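Local structure of ribonucleoside-diphosphate reductase subunit beta (Clostridium botulinum, 6ZJK) at residues 197-202 against 269-274. The protein is the small R2 subunit of a ribonucleotide reductase, with a di-iron site that probably generates the radical used to reduce ribonucleotides to deoxyribonucleotides. Numbering follows the deposited sequence.
Sequences IMANYI and RQMMRM
Ile202 rests its CD1 methyl on the backbone of the helical segment 269-274, 3.7 Å from Met271 C, and also meets Met271 CB at 3.9 Å. With CG1 anti to its own carbonyl carbon (chi1 -73°) and the chain extended at chi2, that methyl is carried across the gap. Met272 runs the other way past Ile202, and its bent chain brings SD and CE beside Ile202 CG1, the CE at 4.0 Å. Met271 reaches across with a hook at chi3 (59°) that sets its CE methyl 4.1 Å from Ala199 N and 4.3 Å from Ala199 CB, while its SD touches Met198 CG. The CE of Met198 extends to Met272 CB at 4.3 Å. No hydrogen bond joins the segments; the contact is apolar, made by three methionines with Ile202 and Ala199, and the axes of the two segments approach to 10.2 Å and cross at -38°. Helices 190-220 and 262-287 thus pack side by side in the all-helical R2 fold, and the side chain of Ile202 lies about 12 Å from a bound iron(III) ion. Met272 also touches Ser307, Arg310 and Leu311 of helix 296-313, whereas Ile197 and Asn200 face helices 90-118 and 225-255.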
loop_
_atom_site.group_PDB
_atom_site.type_symbol
_atom_site.label_atom_id
_atom_site.label_comp_id
_atom_site.label_asym_id
_atom_site.label_seq_id
_atom_site.Cartn_x
_atom_site.Cartn_y
_atom_site.Cartn_z
ATOM N N ILE A 197 1.934 -17.147 6.939
ATOM C CA ILE A 197 0.622 -16.859 6.470
ATOM C C ILE A 197 -0.356 -17.179 7.556
ATOM O O ILE A 197 -1.249 -16.474 7.794
ATOM C CB ILE A 197 0.277 -17.668 5.207
ATOM C CG1 ILE A 197 1.188 -17.305 4.050
ATOM C CG2 ILE A 197 -1.163 -17.487 4.837
ATOM C CD1 ILE A 197 0.939 -15.996 3.422
ATOM N N MET A 198 -0.131 -18.264 8.244
ATOM C CA MET A 198 -0.995 -18.675 9.318
ATOM C C MET A 198 -0.866 -17.697 10.487
ATOM O O MET A 198 -1.805 -17.383 11.104
ATOM C CB MET A 198 -0.717 -20.148 9.665
ATOM C CG MET A 198 -1.604 -20.832 10.661
ATOM S SD MET A 198 -3.324 -20.910 10.416
ATOM C CE MET A 198 -3.886 -21.256 12.025
ATOM N N ALA A 199 0.322 -17.178 10.716
ATOM C CA ALA A 199 0.549 -16.183 11.756
ATOM C C ALA A 199 -0.299 -14.951 11.537
ATOM O O ALA A 199 -0.938 -14.479 12.424
ATOM C CB ALA A 199 1.976 -15.817 11.792
ATOM N N ASN A 200 -0.301 -14.444 10.320
ATOM C CA ASN A 200 -1.127 -13.348 9.963
ATOM C C ASN A 200 -2.556 -13.589 10.275
ATOM O O ASN A 200 -3.193 -12.755 10.782
ATOM C CB ASN A 200 -1.084 -13.197 8.473
ATOM C CG ASN A 200 -0.328 -12.021 8.032
ATOM O OD1 ASN A 200 -0.801 -10.940 8.111
ATOM N ND2 ASN A 200 0.856 -12.239 7.550
ATOM N N TYR A 201 -3.077 -14.743 9.878
ATOM C CA TYR A 201 -4.464 -15.113 10.094
ATOM C C TYR A 201 -4.797 -15.091 11.577
ATOM O O TYR A 201 -5.765 -14.566 11.975
ATOM C CB TYR A 201 -4.775 -16.467 9.416
ATOM C CG TYR A 201 -6.188 -16.946 9.491
ATOM C CD1 TYR A 201 -7.199 -16.186 9.062
ATOM C CD2 TYR A 201 -6.493 -18.189 9.990
ATOM C CE1 TYR A 201 -8.476 -16.603 9.166
ATOM C CE2 TYR A 201 -7.773 -18.621 10.072
ATOM C CZ TYR A 201 -8.755 -17.825 9.647
ATOM O OH TYR A 201 -10.014 -18.157 9.715
ATOM N N ILE A 202 -3.927 -15.632 12.386
ATOM C CA ILE A 202 -4.116 -15.624 13.821
ATOM C C ILE A 202 -4.148 -14.204 14.371
ATOM O O ILE A 202 -5.047 -13.851 15.038
ATOM C CB ILE A 202 -3.044 -16.436 14.513
ATOM C CG1 ILE A 202 -3.287 -17.905 14.275
ATOM C CG2 ILE A 202 -3.036 -16.141 15.984
ATOM C CD1 ILE A 202 -2.094 -18.757 14.492
ATOM N N ARG A 269 -2.790 -26.019 13.568
ATOM C CA ARG A 269 -3.694 -26.126 14.711
ATOM C C ARG A 269 -2.990 -25.768 16.018
ATOM O O ARG A 269 -3.600 -25.168 16.909
ATOM C CB ARG A 269 -4.325 -27.521 14.772
ATOM C CG ARG A 269 -5.437 -27.704 13.728
ATOM C CD ARG A 269 -6.114 -29.061 13.760
ATOM N NE ARG A 269 -7.276 -29.112 14.630
ATOM C CZ ARG A 269 -7.276 -29.607 15.866
ATOM N NH1 ARG A 269 -6.170 -30.111 16.393
ATOM N NH2 ARG A 269 -8.386 -29.597 16.570
ATOM N N GLN A 270 -1.732 -26.120 16.136
ATOM C CA GLN A 270 -0.976 -25.830 17.320
ATOM C C GLN A 270 -0.565 -24.380 17.425
ATOM O O GLN A 270 -0.395 -23.877 18.502
ATOM C CB GLN A 270 0.255 -26.687 17.412
ATOM C CG GLN A 270 -0.050 -28.128 17.720
ATOM C CD GLN A 270 -0.877 -28.339 18.955
ATOM O OE1 GLN A 270 -0.449 -28.033 20.028
ATOM N NE2 GLN A 270 -2.044 -28.913 18.799
ATOM N N MET A 271 -0.433 -23.703 16.292
ATOM C CA MET A 271 -0.097 -22.310 16.238
ATOM C C MET A 271 -1.271 -21.591 16.781
ATOM O O MET A 271 -1.126 -20.707 17.531
ATOM C CB MET A 271 0.170 -21.862 14.809
ATOM C CG MET A 271 1.481 -22.333 14.231
ATOM S SD MET A 271 2.000 -21.554 12.715
ATOM C CE MET A 271 2.072 -19.874 13.192
ATOM N N MET A 272 -2.449 -21.968 16.397
ATOM C CA MET A 272 -3.606 -21.353 16.914
ATOM C C MET A 272 -3.756 -21.603 18.426
ATOM O O MET A 272 -4.205 -20.754 19.116
ATOM C CB MET A 272 -4.772 -21.866 16.151
ATOM C CG MET A 272 -6.104 -21.395 16.567
ATOM S SD MET A 272 -6.430 -19.661 16.386
ATOM C CE MET A 272 -6.988 -19.471 14.734
ATOM N N ARG A 273 -3.412 -22.799 18.899
ATOM C CA ARG A 273 -3.479 -23.141 20.306
ATOM C C ARG A 273 -2.590 -22.213 21.112
ATOM O O ARG A 273 -3.003 -21.687 22.067
ATOM C CB ARG A 273 -3.104 -24.599 20.552
ATOM C CG ARG A 273 -3.427 -25.099 21.954
ATOM C CD ARG A 273 -2.861 -26.446 22.297
ATOM N NE ARG A 273 -1.423 -26.429 22.146
ATOM C CZ ARG A 273 -0.595 -26.101 23.111
ATOM N NH1 ARG A 273 -1.087 -25.816 24.290
ATOM N NH2 ARG A 273 0.706 -26.054 22.920
ATOM N N MET A 274 -1.365 -22.034 20.681
ATOM C CA MET A 274 -0.527 -21.176 21.462
ATOM C C MET A 274 -0.973 -19.748 21.370
ATOM O O MET A 274 -1.127 -19.089 22.348
ATOM C CB MET A 274 0.866 -21.222 20.927
ATOM C CG MET A 274 1.610 -22.510 21.108
ATOM S SD MET A 274 2.181 -22.800 22.785
ATOM C CE MET A 274 2.918 -24.404 22.581
#